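Local coordinates for protein glycosyl hydrolase family 26 (Bacteroides ovatus, PDB 4ZXO) that probably cleaves internal beta-1,4-mannosidic linkages of mannans such as galactomannan, as a family 26 glycoside hydrolase (beta-mannanase), at residues G26-H31 / D338-Y343; W138-A143 / N192-L197; T186-T191 / V203-S208. All coordinates share one frame; numbering follows the deposited sequence. Where two conformers were deposited one is given.

All three contacts belong to one barrel of parallel strands wrapped by helices. In contact 1 the chain beyond the short strand 333-334, which lies next to the first barrel strand, 27-32, packs on that strand, bringing the chain's two ends together. The segments of contacts 2 and 3 all fall between, and alternate: 138-143, 186-191, 192-197, 203-208. These contacts share helix 181-197, which thereby joins helix 132-147 and the following strand, 203-207. Their centres are about 10 Å apart and they touch, as where Leu-195 CD1 meets Leu-205 CD2 at 4.2 Å. The centre of contact 1 lies about 28 Å from that of contact 2 and about 23 Å from that of contact 3, which reaches the same sheet.

Contact 1: residues G26-H31 / D338-Y343; sequences GILFGH and DNFELY
Leu-28 makes the whole contact from its side, meeting Phe-340 with one methyl and Leu-342 with the other. One residue earlier, Ile-27 pairs through its backbone with Lys-332 and Leu-334, just ahead of the loop that holds 338-343. At Leu-28, CG stands anti to the carbonyl carbon (chi1 -65°), and its two branches part toward the loop. Leu-28 CD2 sits over one face of the Phe-340 ring, 3.8 Å from the ring centroid and 13° off the normal, a CH-pi contact centred on the ring rather than on its rim. Leu-28 CD1 reaches the CD2 methyl of Leu-342 tip to tip at 4.1 Å, a looser apolar touch. The Phe-340 ring is brought face-on to the Leu-28 methyl by a chi1 of 60°, which sets CG between the backbone N and the carbonyl carbon. Leu-334 also packs on both Leu-28 and Phe-340, while Leu-15 of helix 10-19 backs Leu-342. Farther along, Phe-29, whose side chain does not touch 338-343, packs against Phe-324 and Phe-335. The arrangement is that of the first strand of a (beta/alpha)8 TIM barrel, with the chain's C-terminal part and helix 10-19 packed at its N-terminal end, the bottom of the barrel.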
# COMPACT_ATOMS: atom_id res chain seq x y z
N GLY A 26 -16.22 0.80 8.38
CA GLY A 26 -15.12 0.28 9.20
C GLY A 26 -13.82 0.33 8.42
O GLY A 26 -13.76 0.90 7.32
N ILE A 27 -12.81 -0.32 8.98
CA ILE A 27 -11.43 -0.25 8.51
C ILE A 27 -11.00 -1.62 8.00
O ILE A 27 -10.93 -2.56 8.79
CB ILE A 27 -10.46 0.16 9.63
CG1 ILE A 27 -10.89 1.45 10.35
CG2 ILE A 27 -9.06 0.36 9.05
CD1 ILE A 27 -10.06 1.79 11.58
N LEU A 28 -10.72 -1.76 6.71
CA LEU A 28 -10.19 -3.05 6.22
C LEU A 28 -8.86 -3.34 6.80
O LEU A 28 -8.01 -2.47 6.82
CB LEU A 28 -10.09 -3.03 4.69
CG LEU A 28 -11.43 -2.92 3.93
CD1 LEU A 28 -11.19 -2.32 2.50
CD2 LEU A 28 -12.12 -4.27 3.88
N PHE A 29 -8.64 -4.58 7.24
CA PHE A 29 -7.32 -4.96 7.71
C PHE A 29 -6.48 -5.56 6.61
O PHE A 29 -6.97 -6.43 5.86
CB PHE A 29 -7.42 -5.96 8.85
CG PHE A 29 -6.07 -6.28 9.45
CD1 PHE A 29 -5.43 -5.36 10.29
CD2 PHE A 29 -5.39 -7.43 9.11
CE1 PHE A 29 -4.14 -5.63 10.82
CE2 PHE A 29 -4.11 -7.69 9.63
CZ PHE A 29 -3.49 -6.81 10.49
N GLY A 30 -5.19 -5.16 6.56
CA GLY A 30 -4.30 -5.55 5.49
C GLY A 30 -2.99 -6.19 5.95
O GLY A 30 -2.49 -5.89 7.04
N HIS A 31 -2.41 -7.00 5.08
CA HIS A 31 -1.11 -7.56 5.32
C HIS A 31 -0.35 -7.71 4.00
O HIS A 31 -0.88 -8.27 3.02
CB HIS A 31 -1.28 -8.93 6.00
CG HIS A 31 0.02 -9.59 6.40
ND1 HIS A 31 0.21 -10.96 6.30
CD2 HIS A 31 1.17 -9.08 6.92
CE1 HIS A 31 1.43 -11.27 6.73
NE2 HIS A 31 2.04 -10.14 7.09
N ASP A 338 -16.69 -10.20 6.11
CA ASP A 338 -17.44 -9.16 6.81
C ASP A 338 -18.34 -8.35 5.87
O ASP A 338 -18.35 -8.60 4.66
CB ASP A 338 -16.47 -8.27 7.57
CG ASP A 338 -15.74 -9.03 8.69
OD1 ASP A 338 -16.29 -10.04 9.18
OD2 ASP A 338 -14.64 -8.65 9.11
N ASN A 339 -19.10 -7.41 6.43
CA ASN A 339 -20.18 -6.79 5.68
C ASN A 339 -19.72 -5.61 4.84
O ASN A 339 -19.91 -4.43 5.23
CB ASN A 339 -21.27 -6.33 6.64
CG ASN A 339 -22.51 -5.84 5.93
OD1 ASN A 339 -22.75 -6.18 4.76
ND2 ASN A 339 -23.31 -5.08 6.61
N PHE A 340 -19.09 -5.93 3.71
CA PHE A 340 -18.73 -4.91 2.74
C PHE A 340 -18.77 -5.59 1.37
O PHE A 340 -18.68 -6.81 1.30
CB PHE A 340 -17.33 -4.31 3.04
CG PHE A 340 -16.24 -5.33 3.01
CD1 PHE A 340 -15.58 -5.64 1.83
CD2 PHE A 340 -15.85 -5.98 4.17
CE1 PHE A 340 -14.58 -6.63 1.77
CE2 PHE A 340 -14.85 -6.95 4.13
CZ PHE A 340 -14.19 -7.26 2.95
N GLU A 341 -18.95 -4.82 0.30
CA GLU A 341 -18.89 -5.35 -1.06
C GLU A 341 -18.19 -4.24 -1.84
O GLU A 341 -18.81 -3.24 -2.24
CB GLU A 341 -20.29 -5.63 -1.66
CG GLU A 341 -21.01 -6.72 -0.89
CD GLU A 341 -22.39 -6.94 -1.42
OE1 GLU A 341 -23.35 -6.24 -0.97
OE2 GLU A 341 -22.51 -7.81 -2.31
N LEU A 342 -16.89 -4.41 -2.02
CA LEU A 342 -16.06 -3.34 -2.57
C LEU A 342 -16.32 -3.00 -4.03
O LEU A 342 -16.04 -1.90 -4.44
CB LEU A 342 -14.62 -3.74 -2.41
CG LEU A 342 -14.13 -4.03 -0.99
CD1 LEU A 342 -12.63 -4.38 -1.09
CD2 LEU A 342 -14.33 -2.78 -0.16
N TYR A 343 -16.89 -3.93 -4.81
CA TYR A 343 -16.87 -3.75 -6.24
C TYR A 343 -18.30 -3.57 -6.74
O TYR A 343 -18.51 -3.64 -7.92
CB TYR A 343 -16.19 -4.94 -6.90
CG TYR A 343 -14.82 -5.12 -6.33
CD1 TYR A 343 -13.85 -4.13 -6.53
CD2 TYR A 343 -14.50 -6.23 -5.56
CE1 TYR A 343 -12.59 -4.26 -5.98
CE2 TYR A 343 -13.23 -6.37 -5.01
CZ TYR A 343 -12.29 -5.37 -5.22
OH TYR A 343 -11.02 -5.53 -4.69

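Contact 2: residues W138-A143 / N192-L197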
# COMPACT_ATOMS: atom_id res chain seq x y z
N TRP A 138 10.14 1.54 -17.98
CA TRP A 138 9.94 0.88 -16.69
C TRP A 138 8.49 1.03 -16.22
O TRP A 138 7.89 0.07 -15.79
CB TRP A 138 10.90 1.45 -15.64
CG TRP A 138 12.33 0.94 -15.84
CD1 TRP A 138 12.84 0.24 -16.91
CD2 TRP A 138 13.36 1.07 -14.90
NE1 TRP A 138 14.16 -0.07 -16.66
CE2 TRP A 138 14.50 0.41 -15.42
CE3 TRP A 138 13.42 1.65 -13.62
CZ2 TRP A 138 15.71 0.33 -14.72
CZ3 TRP A 138 14.64 1.61 -12.90
CH2 TRP A 138 15.77 0.93 -13.45
N ILE A 139 7.93 2.24 -16.35
CA ILE A 139 6.56 2.46 -15.95
C ILE A 139 5.64 1.60 -16.86
O ILE A 139 4.68 1.02 -16.38
CB ILE A 139 6.18 3.92 -15.99
CG1 ILE A 139 6.98 4.72 -14.91
CG2 ILE A 139 4.68 4.11 -15.74
CD1 ILE A 139 7.02 6.28 -15.19
N ASP A 140 5.97 1.49 -18.15
CA ASP A 140 5.17 0.72 -19.08
C ASP A 140 5.18 -0.75 -18.69
O ASP A 140 4.19 -1.46 -18.90
CB ASP A 140 5.69 0.89 -20.53
CG ASP A 140 5.32 2.22 -21.12
OD1 ASP A 140 4.58 3.02 -20.48
OD2 ASP A 140 5.68 2.45 -22.30
N ARG A 141 6.27 -1.21 -18.09
CA ARG A 141 6.35 -2.61 -17.63
C ARG A 141 5.40 -2.83 -16.47
O ARG A 141 4.70 -3.85 -16.39
CB ARG A 141 7.82 -2.99 -17.25
CG ARG A 141 8.72 -3.15 -18.53
CD ARG A 141 10.26 -3.35 -18.31
NE ARG A 141 10.78 -4.18 -19.40
CZ ARG A 141 12.06 -4.40 -19.66
NH1 ARG A 141 12.37 -5.22 -20.66
NH2 ARG A 141 13.04 -3.84 -18.92
N VAL A 142 5.35 -1.86 -15.55
CA VAL A 142 4.29 -1.88 -14.53
C VAL A 142 2.89 -1.85 -15.17
O VAL A 142 1.99 -2.62 -14.79
CB VAL A 142 4.44 -0.67 -13.57
CG1 VAL A 142 3.18 -0.52 -12.68
CG2 VAL A 142 5.71 -0.84 -12.72
N ALA A 143 2.69 -0.95 -16.14
CA ALA A 143 1.37 -0.87 -16.80
C ALA A 143 0.93 -2.22 -17.39
O ALA A 143 -0.22 -2.69 -17.18
CB ALA A 143 1.39 0.22 -17.87
N ASN A 192 1.43 8.70 -13.99
CA ASN A 192 0.00 8.77 -14.35
C ASN A 192 -0.16 8.84 -15.84
O ASN A 192 -1.04 8.18 -16.41
CB ASN A 192 -0.62 9.98 -13.68
CG ASN A 192 -2.08 10.11 -13.98
OD1 ASN A 192 -2.89 9.25 -13.62
ND2 ASN A 192 -2.44 11.22 -14.64
N ASP A 193 0.71 9.59 -16.52
CA ASP A 193 0.56 9.72 -17.98
C ASP A 193 0.73 8.38 -18.69
O ASP A 193 -0.02 8.03 -19.61
CB ASP A 193 1.58 10.72 -18.54
CG ASP A 193 1.25 12.16 -18.15
OD1 ASP A 193 0.13 12.44 -17.65
OD2 ASP A 193 2.15 13.03 -18.33
N ARG A 194 1.74 7.63 -18.26
CA ARG A 194 1.97 6.38 -18.96
C ARG A 194 0.86 5.39 -18.63
O ARG A 194 0.38 4.64 -19.53
CB ARG A 194 3.33 5.75 -18.61
CG ARG A 194 4.53 6.51 -18.99
CD ARG A 194 4.51 6.92 -20.44
NE ARG A 194 4.75 5.81 -21.34
CZ ARG A 194 4.71 5.94 -22.67
NH1 ARG A 194 4.45 7.13 -23.22
NH2 ARG A 194 4.90 4.89 -23.45
N LEU A 195 0.40 5.38 -17.37
CA LEU A 195 -0.69 4.47 -17.09
C LEU A 195 -1.90 4.82 -17.94
O LEU A 195 -2.58 3.94 -18.49
CB LEU A 195 -1.04 4.52 -15.61
CG LEU A 195 0.05 4.01 -14.67
CD1 LEU A 195 -0.39 4.26 -13.20
CD2 LEU A 195 0.24 2.53 -14.84
N ARG A 196 -2.19 6.10 -18.04
CA ARG A 196 -3.36 6.49 -18.85
C ARG A 196 -3.24 6.17 -20.33
O ARG A 196 -4.20 5.71 -20.96
CB ARG A 196 -3.65 7.97 -18.72
CG ARG A 196 -4.17 8.38 -17.38
CD ARG A 196 -4.34 9.87 -17.34
NE ARG A 196 -5.45 10.29 -18.18
CZ ARG A 196 -5.54 11.49 -18.71
NH1 ARG A 196 -4.55 12.37 -18.49
NH2 ARG A 196 -6.60 11.80 -19.46
N LEU A 197 -2.06 6.43 -20.89
CA LEU A 197 -1.84 6.12 -22.30
C LEU A 197 -2.05 4.64 -22.57
O LEU A 197 -2.61 4.28 -23.60
CB LEU A 197 -0.45 6.52 -22.73
CG LEU A 197 -0.13 7.97 -23.08
CD1 LEU A 197 1.37 8.17 -23.12
CD2 LEU A 197 -0.74 8.34 -24.41
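Arg-194 grips the carboxylate of Asp-140 side-on with two nitrogens, one to each oxygen, in a bidentate salt bridge between the helices. Arg-194 NH2 donates to OD2 of Asp-140 over 2.8 Å in a nearly straight bond (171°) that uses the syn lone pair. Arg-194 NE donates to OD1 of Asp-140 over 2.9 Å, more bent, and meets that oxygen on its syn side but tilted from the carboxylate plane. With the two flat groups only 27° from coplanar, the paired bonds fix the turn of the guanidinium. The arginine is bent at both chi2 and chi3, which folds its end back so that NE and NH2 face the neighbouring helix rather than stretching past it.

Beneath the ion pair the same side chain serves as apolar packing. Ile-139 crosses it at about a right angle and lays CG2 on CB of Arg-194 at 3.6 Å; Leu-136, one turn earlier on helix 132-147, touches Arg-194 as well. Farther along, where the backbones come nearest, Ala-143 CB meets CD2 of Leu-195 at 4.0 Å, and Leu-146 extends this apolar seam. The small alanine suits the close approach of the two CA atoms there. The axes of segments 138-143 and 192-197 approach to 9.2 Å and cross at -47°.

Asp-140 and Arg-194 are partly exposed, whereas Ile-139, Ala-143 and Leu-195 are buried. The contact therefore grades from a charged outer margin to an apolar inside, and the two-pronged bridge is likely to favour one relative setting of these neighbouring helices, which the hydrocarbon packing alone would define less sharply.

Contact 3: residues T186-T191 / V203-S208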
# COMPACT_ATOMS: atom_id res chain seq x y z
N THR A 186 6.81 15.63 -10.85
CA THR A 186 6.92 15.16 -12.24
C THR A 186 7.00 13.64 -12.32
O THR A 186 6.45 13.06 -13.26
CB THR A 186 8.13 15.79 -12.92
OG1 THR A 186 7.98 17.21 -12.86
CG2 THR A 186 8.24 15.36 -14.39
N LEU A 187 7.63 12.99 -11.33
CA LEU A 187 7.60 11.51 -11.31
C LEU A 187 6.18 11.00 -11.33
O LEU A 187 5.83 10.09 -12.05
CB LEU A 187 8.25 10.92 -10.07
CG LEU A 187 9.76 10.87 -10.04
CD1 LEU A 187 10.22 10.35 -8.70
CD2 LEU A 187 10.27 10.05 -11.22
N TRP A 188 5.36 11.60 -10.49
CA TRP A 188 3.97 11.24 -10.43
C TRP A 188 3.24 11.53 -11.73
O TRP A 188 2.48 10.68 -12.20
CB TRP A 188 3.28 11.98 -9.31
CG TRP A 188 3.42 11.29 -7.96
CD1 TRP A 188 4.25 11.64 -6.92
CD2 TRP A 188 2.69 10.14 -7.52
NE1 TRP A 188 4.06 10.79 -5.86
CE2 TRP A 188 3.09 9.88 -6.19
CE3 TRP A 188 1.71 9.32 -8.12
CZ2 TRP A 188 2.58 8.81 -5.45
CZ3 TRP A 188 1.18 8.26 -7.36
CH2 TRP A 188 1.61 8.02 -6.04
N ARG A 189 3.49 12.69 -12.33
CA ARG A 189 2.84 12.98 -13.59
C ARG A 189 3.25 12.02 -14.71
O ARG A 189 2.39 11.56 -15.48
CB ARG A 189 3.12 14.42 -13.98
CG ARG A 189 2.34 15.39 -13.06
CD ARG A 189 2.14 16.74 -13.72
NE ARG A 189 3.43 17.29 -14.09
CZ ARG A 189 4.23 18.03 -13.30
NH1 ARG A 189 5.38 18.44 -13.82
NH2 ARG A 189 3.85 18.40 -12.06
N MET A 190 4.55 11.70 -14.79
CA MET A 190 5.01 10.67 -15.76
C MET A 190 4.34 9.33 -15.53
O MET A 190 3.93 8.66 -16.45
CB MET A 190 6.53 10.46 -15.67
CG MET A 190 7.32 11.60 -16.21
SD MET A 190 9.05 11.54 -15.65
CE MET A 190 9.59 9.94 -16.23
N THR A 191 4.24 8.94 -14.26
CA THR A 191 3.60 7.65 -13.95
C THR A 191 2.14 7.66 -14.39
O THR A 191 1.67 6.75 -15.07
CB THR A 191 3.69 7.39 -12.46
OG1 THR A 191 5.08 7.41 -12.04
CG2 THR A 191 3.03 6.04 -12.06
N VAL A 203 -6.61 1.35 -11.88
CA VAL A 203 -5.74 1.78 -10.81
C VAL A 203 -6.27 3.00 -10.06
O VAL A 203 -6.73 3.96 -10.68
CB VAL A 203 -4.35 2.08 -11.37
CG1 VAL A 203 -3.40 2.48 -10.27
CG2 VAL A 203 -3.83 0.84 -12.02
N LEU A 204 -6.17 2.93 -8.74
CA LEU A 204 -6.32 4.09 -7.85
C LEU A 204 -4.92 4.40 -7.34
O LEU A 204 -4.21 3.48 -6.97
CB LEU A 204 -7.21 3.79 -6.66
CG LEU A 204 -8.63 3.39 -7.11
CD1 LEU A 204 -9.47 3.03 -5.92
CD2 LEU A 204 -9.26 4.54 -7.90
N LEU A 205 -4.54 5.66 -7.29
CA LEU A 205 -3.17 5.99 -6.84
C LEU A 205 -3.14 6.47 -5.40
O LEU A 205 -3.94 7.32 -5.02
CB LEU A 205 -2.58 7.10 -7.76
CG LEU A 205 -2.33 6.61 -9.18
CD1 LEU A 205 -1.80 7.78 -10.04
CD2 LEU A 205 -1.36 5.39 -9.24
N ALA A 206 -2.21 5.96 -4.59
CA ALA A 206 -2.13 6.36 -3.18
C ALA A 206 -0.79 7.06 -2.91
O ALA A 206 0.29 6.58 -3.34
CB ALA A 206 -2.25 5.11 -2.24
N TYR A 207 -0.91 8.15 -2.18
CA TYR A 207 0.20 8.99 -1.75
C TYR A 207 0.55 8.60 -0.33
O TYR A 207 -0.38 8.44 0.49
CB TYR A 207 -0.28 10.43 -1.84
CG TYR A 207 0.62 11.57 -1.45
CD1 TYR A 207 1.63 12.01 -2.32
CD2 TYR A 207 0.37 12.30 -0.27
CE1 TYR A 207 2.40 13.13 -2.01
CE2 TYR A 207 1.13 13.41 0.06
CZ TYR A 207 2.13 13.86 -0.84
OH TYR A 207 2.93 14.94 -0.57
N SER A 208 1.83 8.41 0.02
CA SER A 208 2.11 7.77 1.33
C SER A 208 3.47 8.13 1.95
O SER A 208 4.34 7.27 2.13
CB SER A 208 1.96 6.22 1.22
OG SER A 208 2.87 5.62 0.30
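Trp-188 of helix 181-197 reaches across to strand 203-207 and bears nearly all of the apolar packing between them. Its six-membered ring leads: Trp-188 CZ3 lies 4.0 Å from CB of Leu-205, and CD1 of the same leucine is equally near, the two side chains sliding past each other in opposite directions. With CG anti to the carbonyl carbon (chi1 -85°) and chi2 at 104°, the indole is turned to send this ring, not its nitrogen, at the strand.

The ring also has a polar neighbour on the strand. Trp-188 CH2 comes edge-on to the carbonyl oxygen of Ala-206 at 3.3 Å, a close C-H to oxygen approach near the ring plane.

Among aromatic groups, the NE1 side of Trp-188 lies at the edge of the Tyr-207 ring, though only loosely, with 4.5 Å between NE1 and CD1 of Tyr-207. NE1 is instead hydrogen-bonded to Tyr-184 OH, and the hydroxyl of Tyr-207 to the backbone of Tyr-219. Trp-164 meets the indole of Trp-188 edge-to-face.

Hydrogen bonding in the helix itself centres on Leu-187 O. Thr-191 folds back so that its OG1 donates to Leu-187 O over 2.8 Å, while the backbone N of Thr-191 reaches the same oxygen from the opposite face of the carbonyl plane. The Thr-191 hydroxyl is held a second time by Trp-164 NE1.

With an alanine at Trp-188, a gap would probably open above Leu-205 and Ala-206, and the Tyr-184 hydroxyl would lose its indole partner.

The axes of segment 186-191 and strand 203-207 run nearly antiparallel (172°), and strand 203-207 pairs in parallel with strand 159-162 before the helix: a beta-alpha-beta crossover, the repeating element of the TIM barrel.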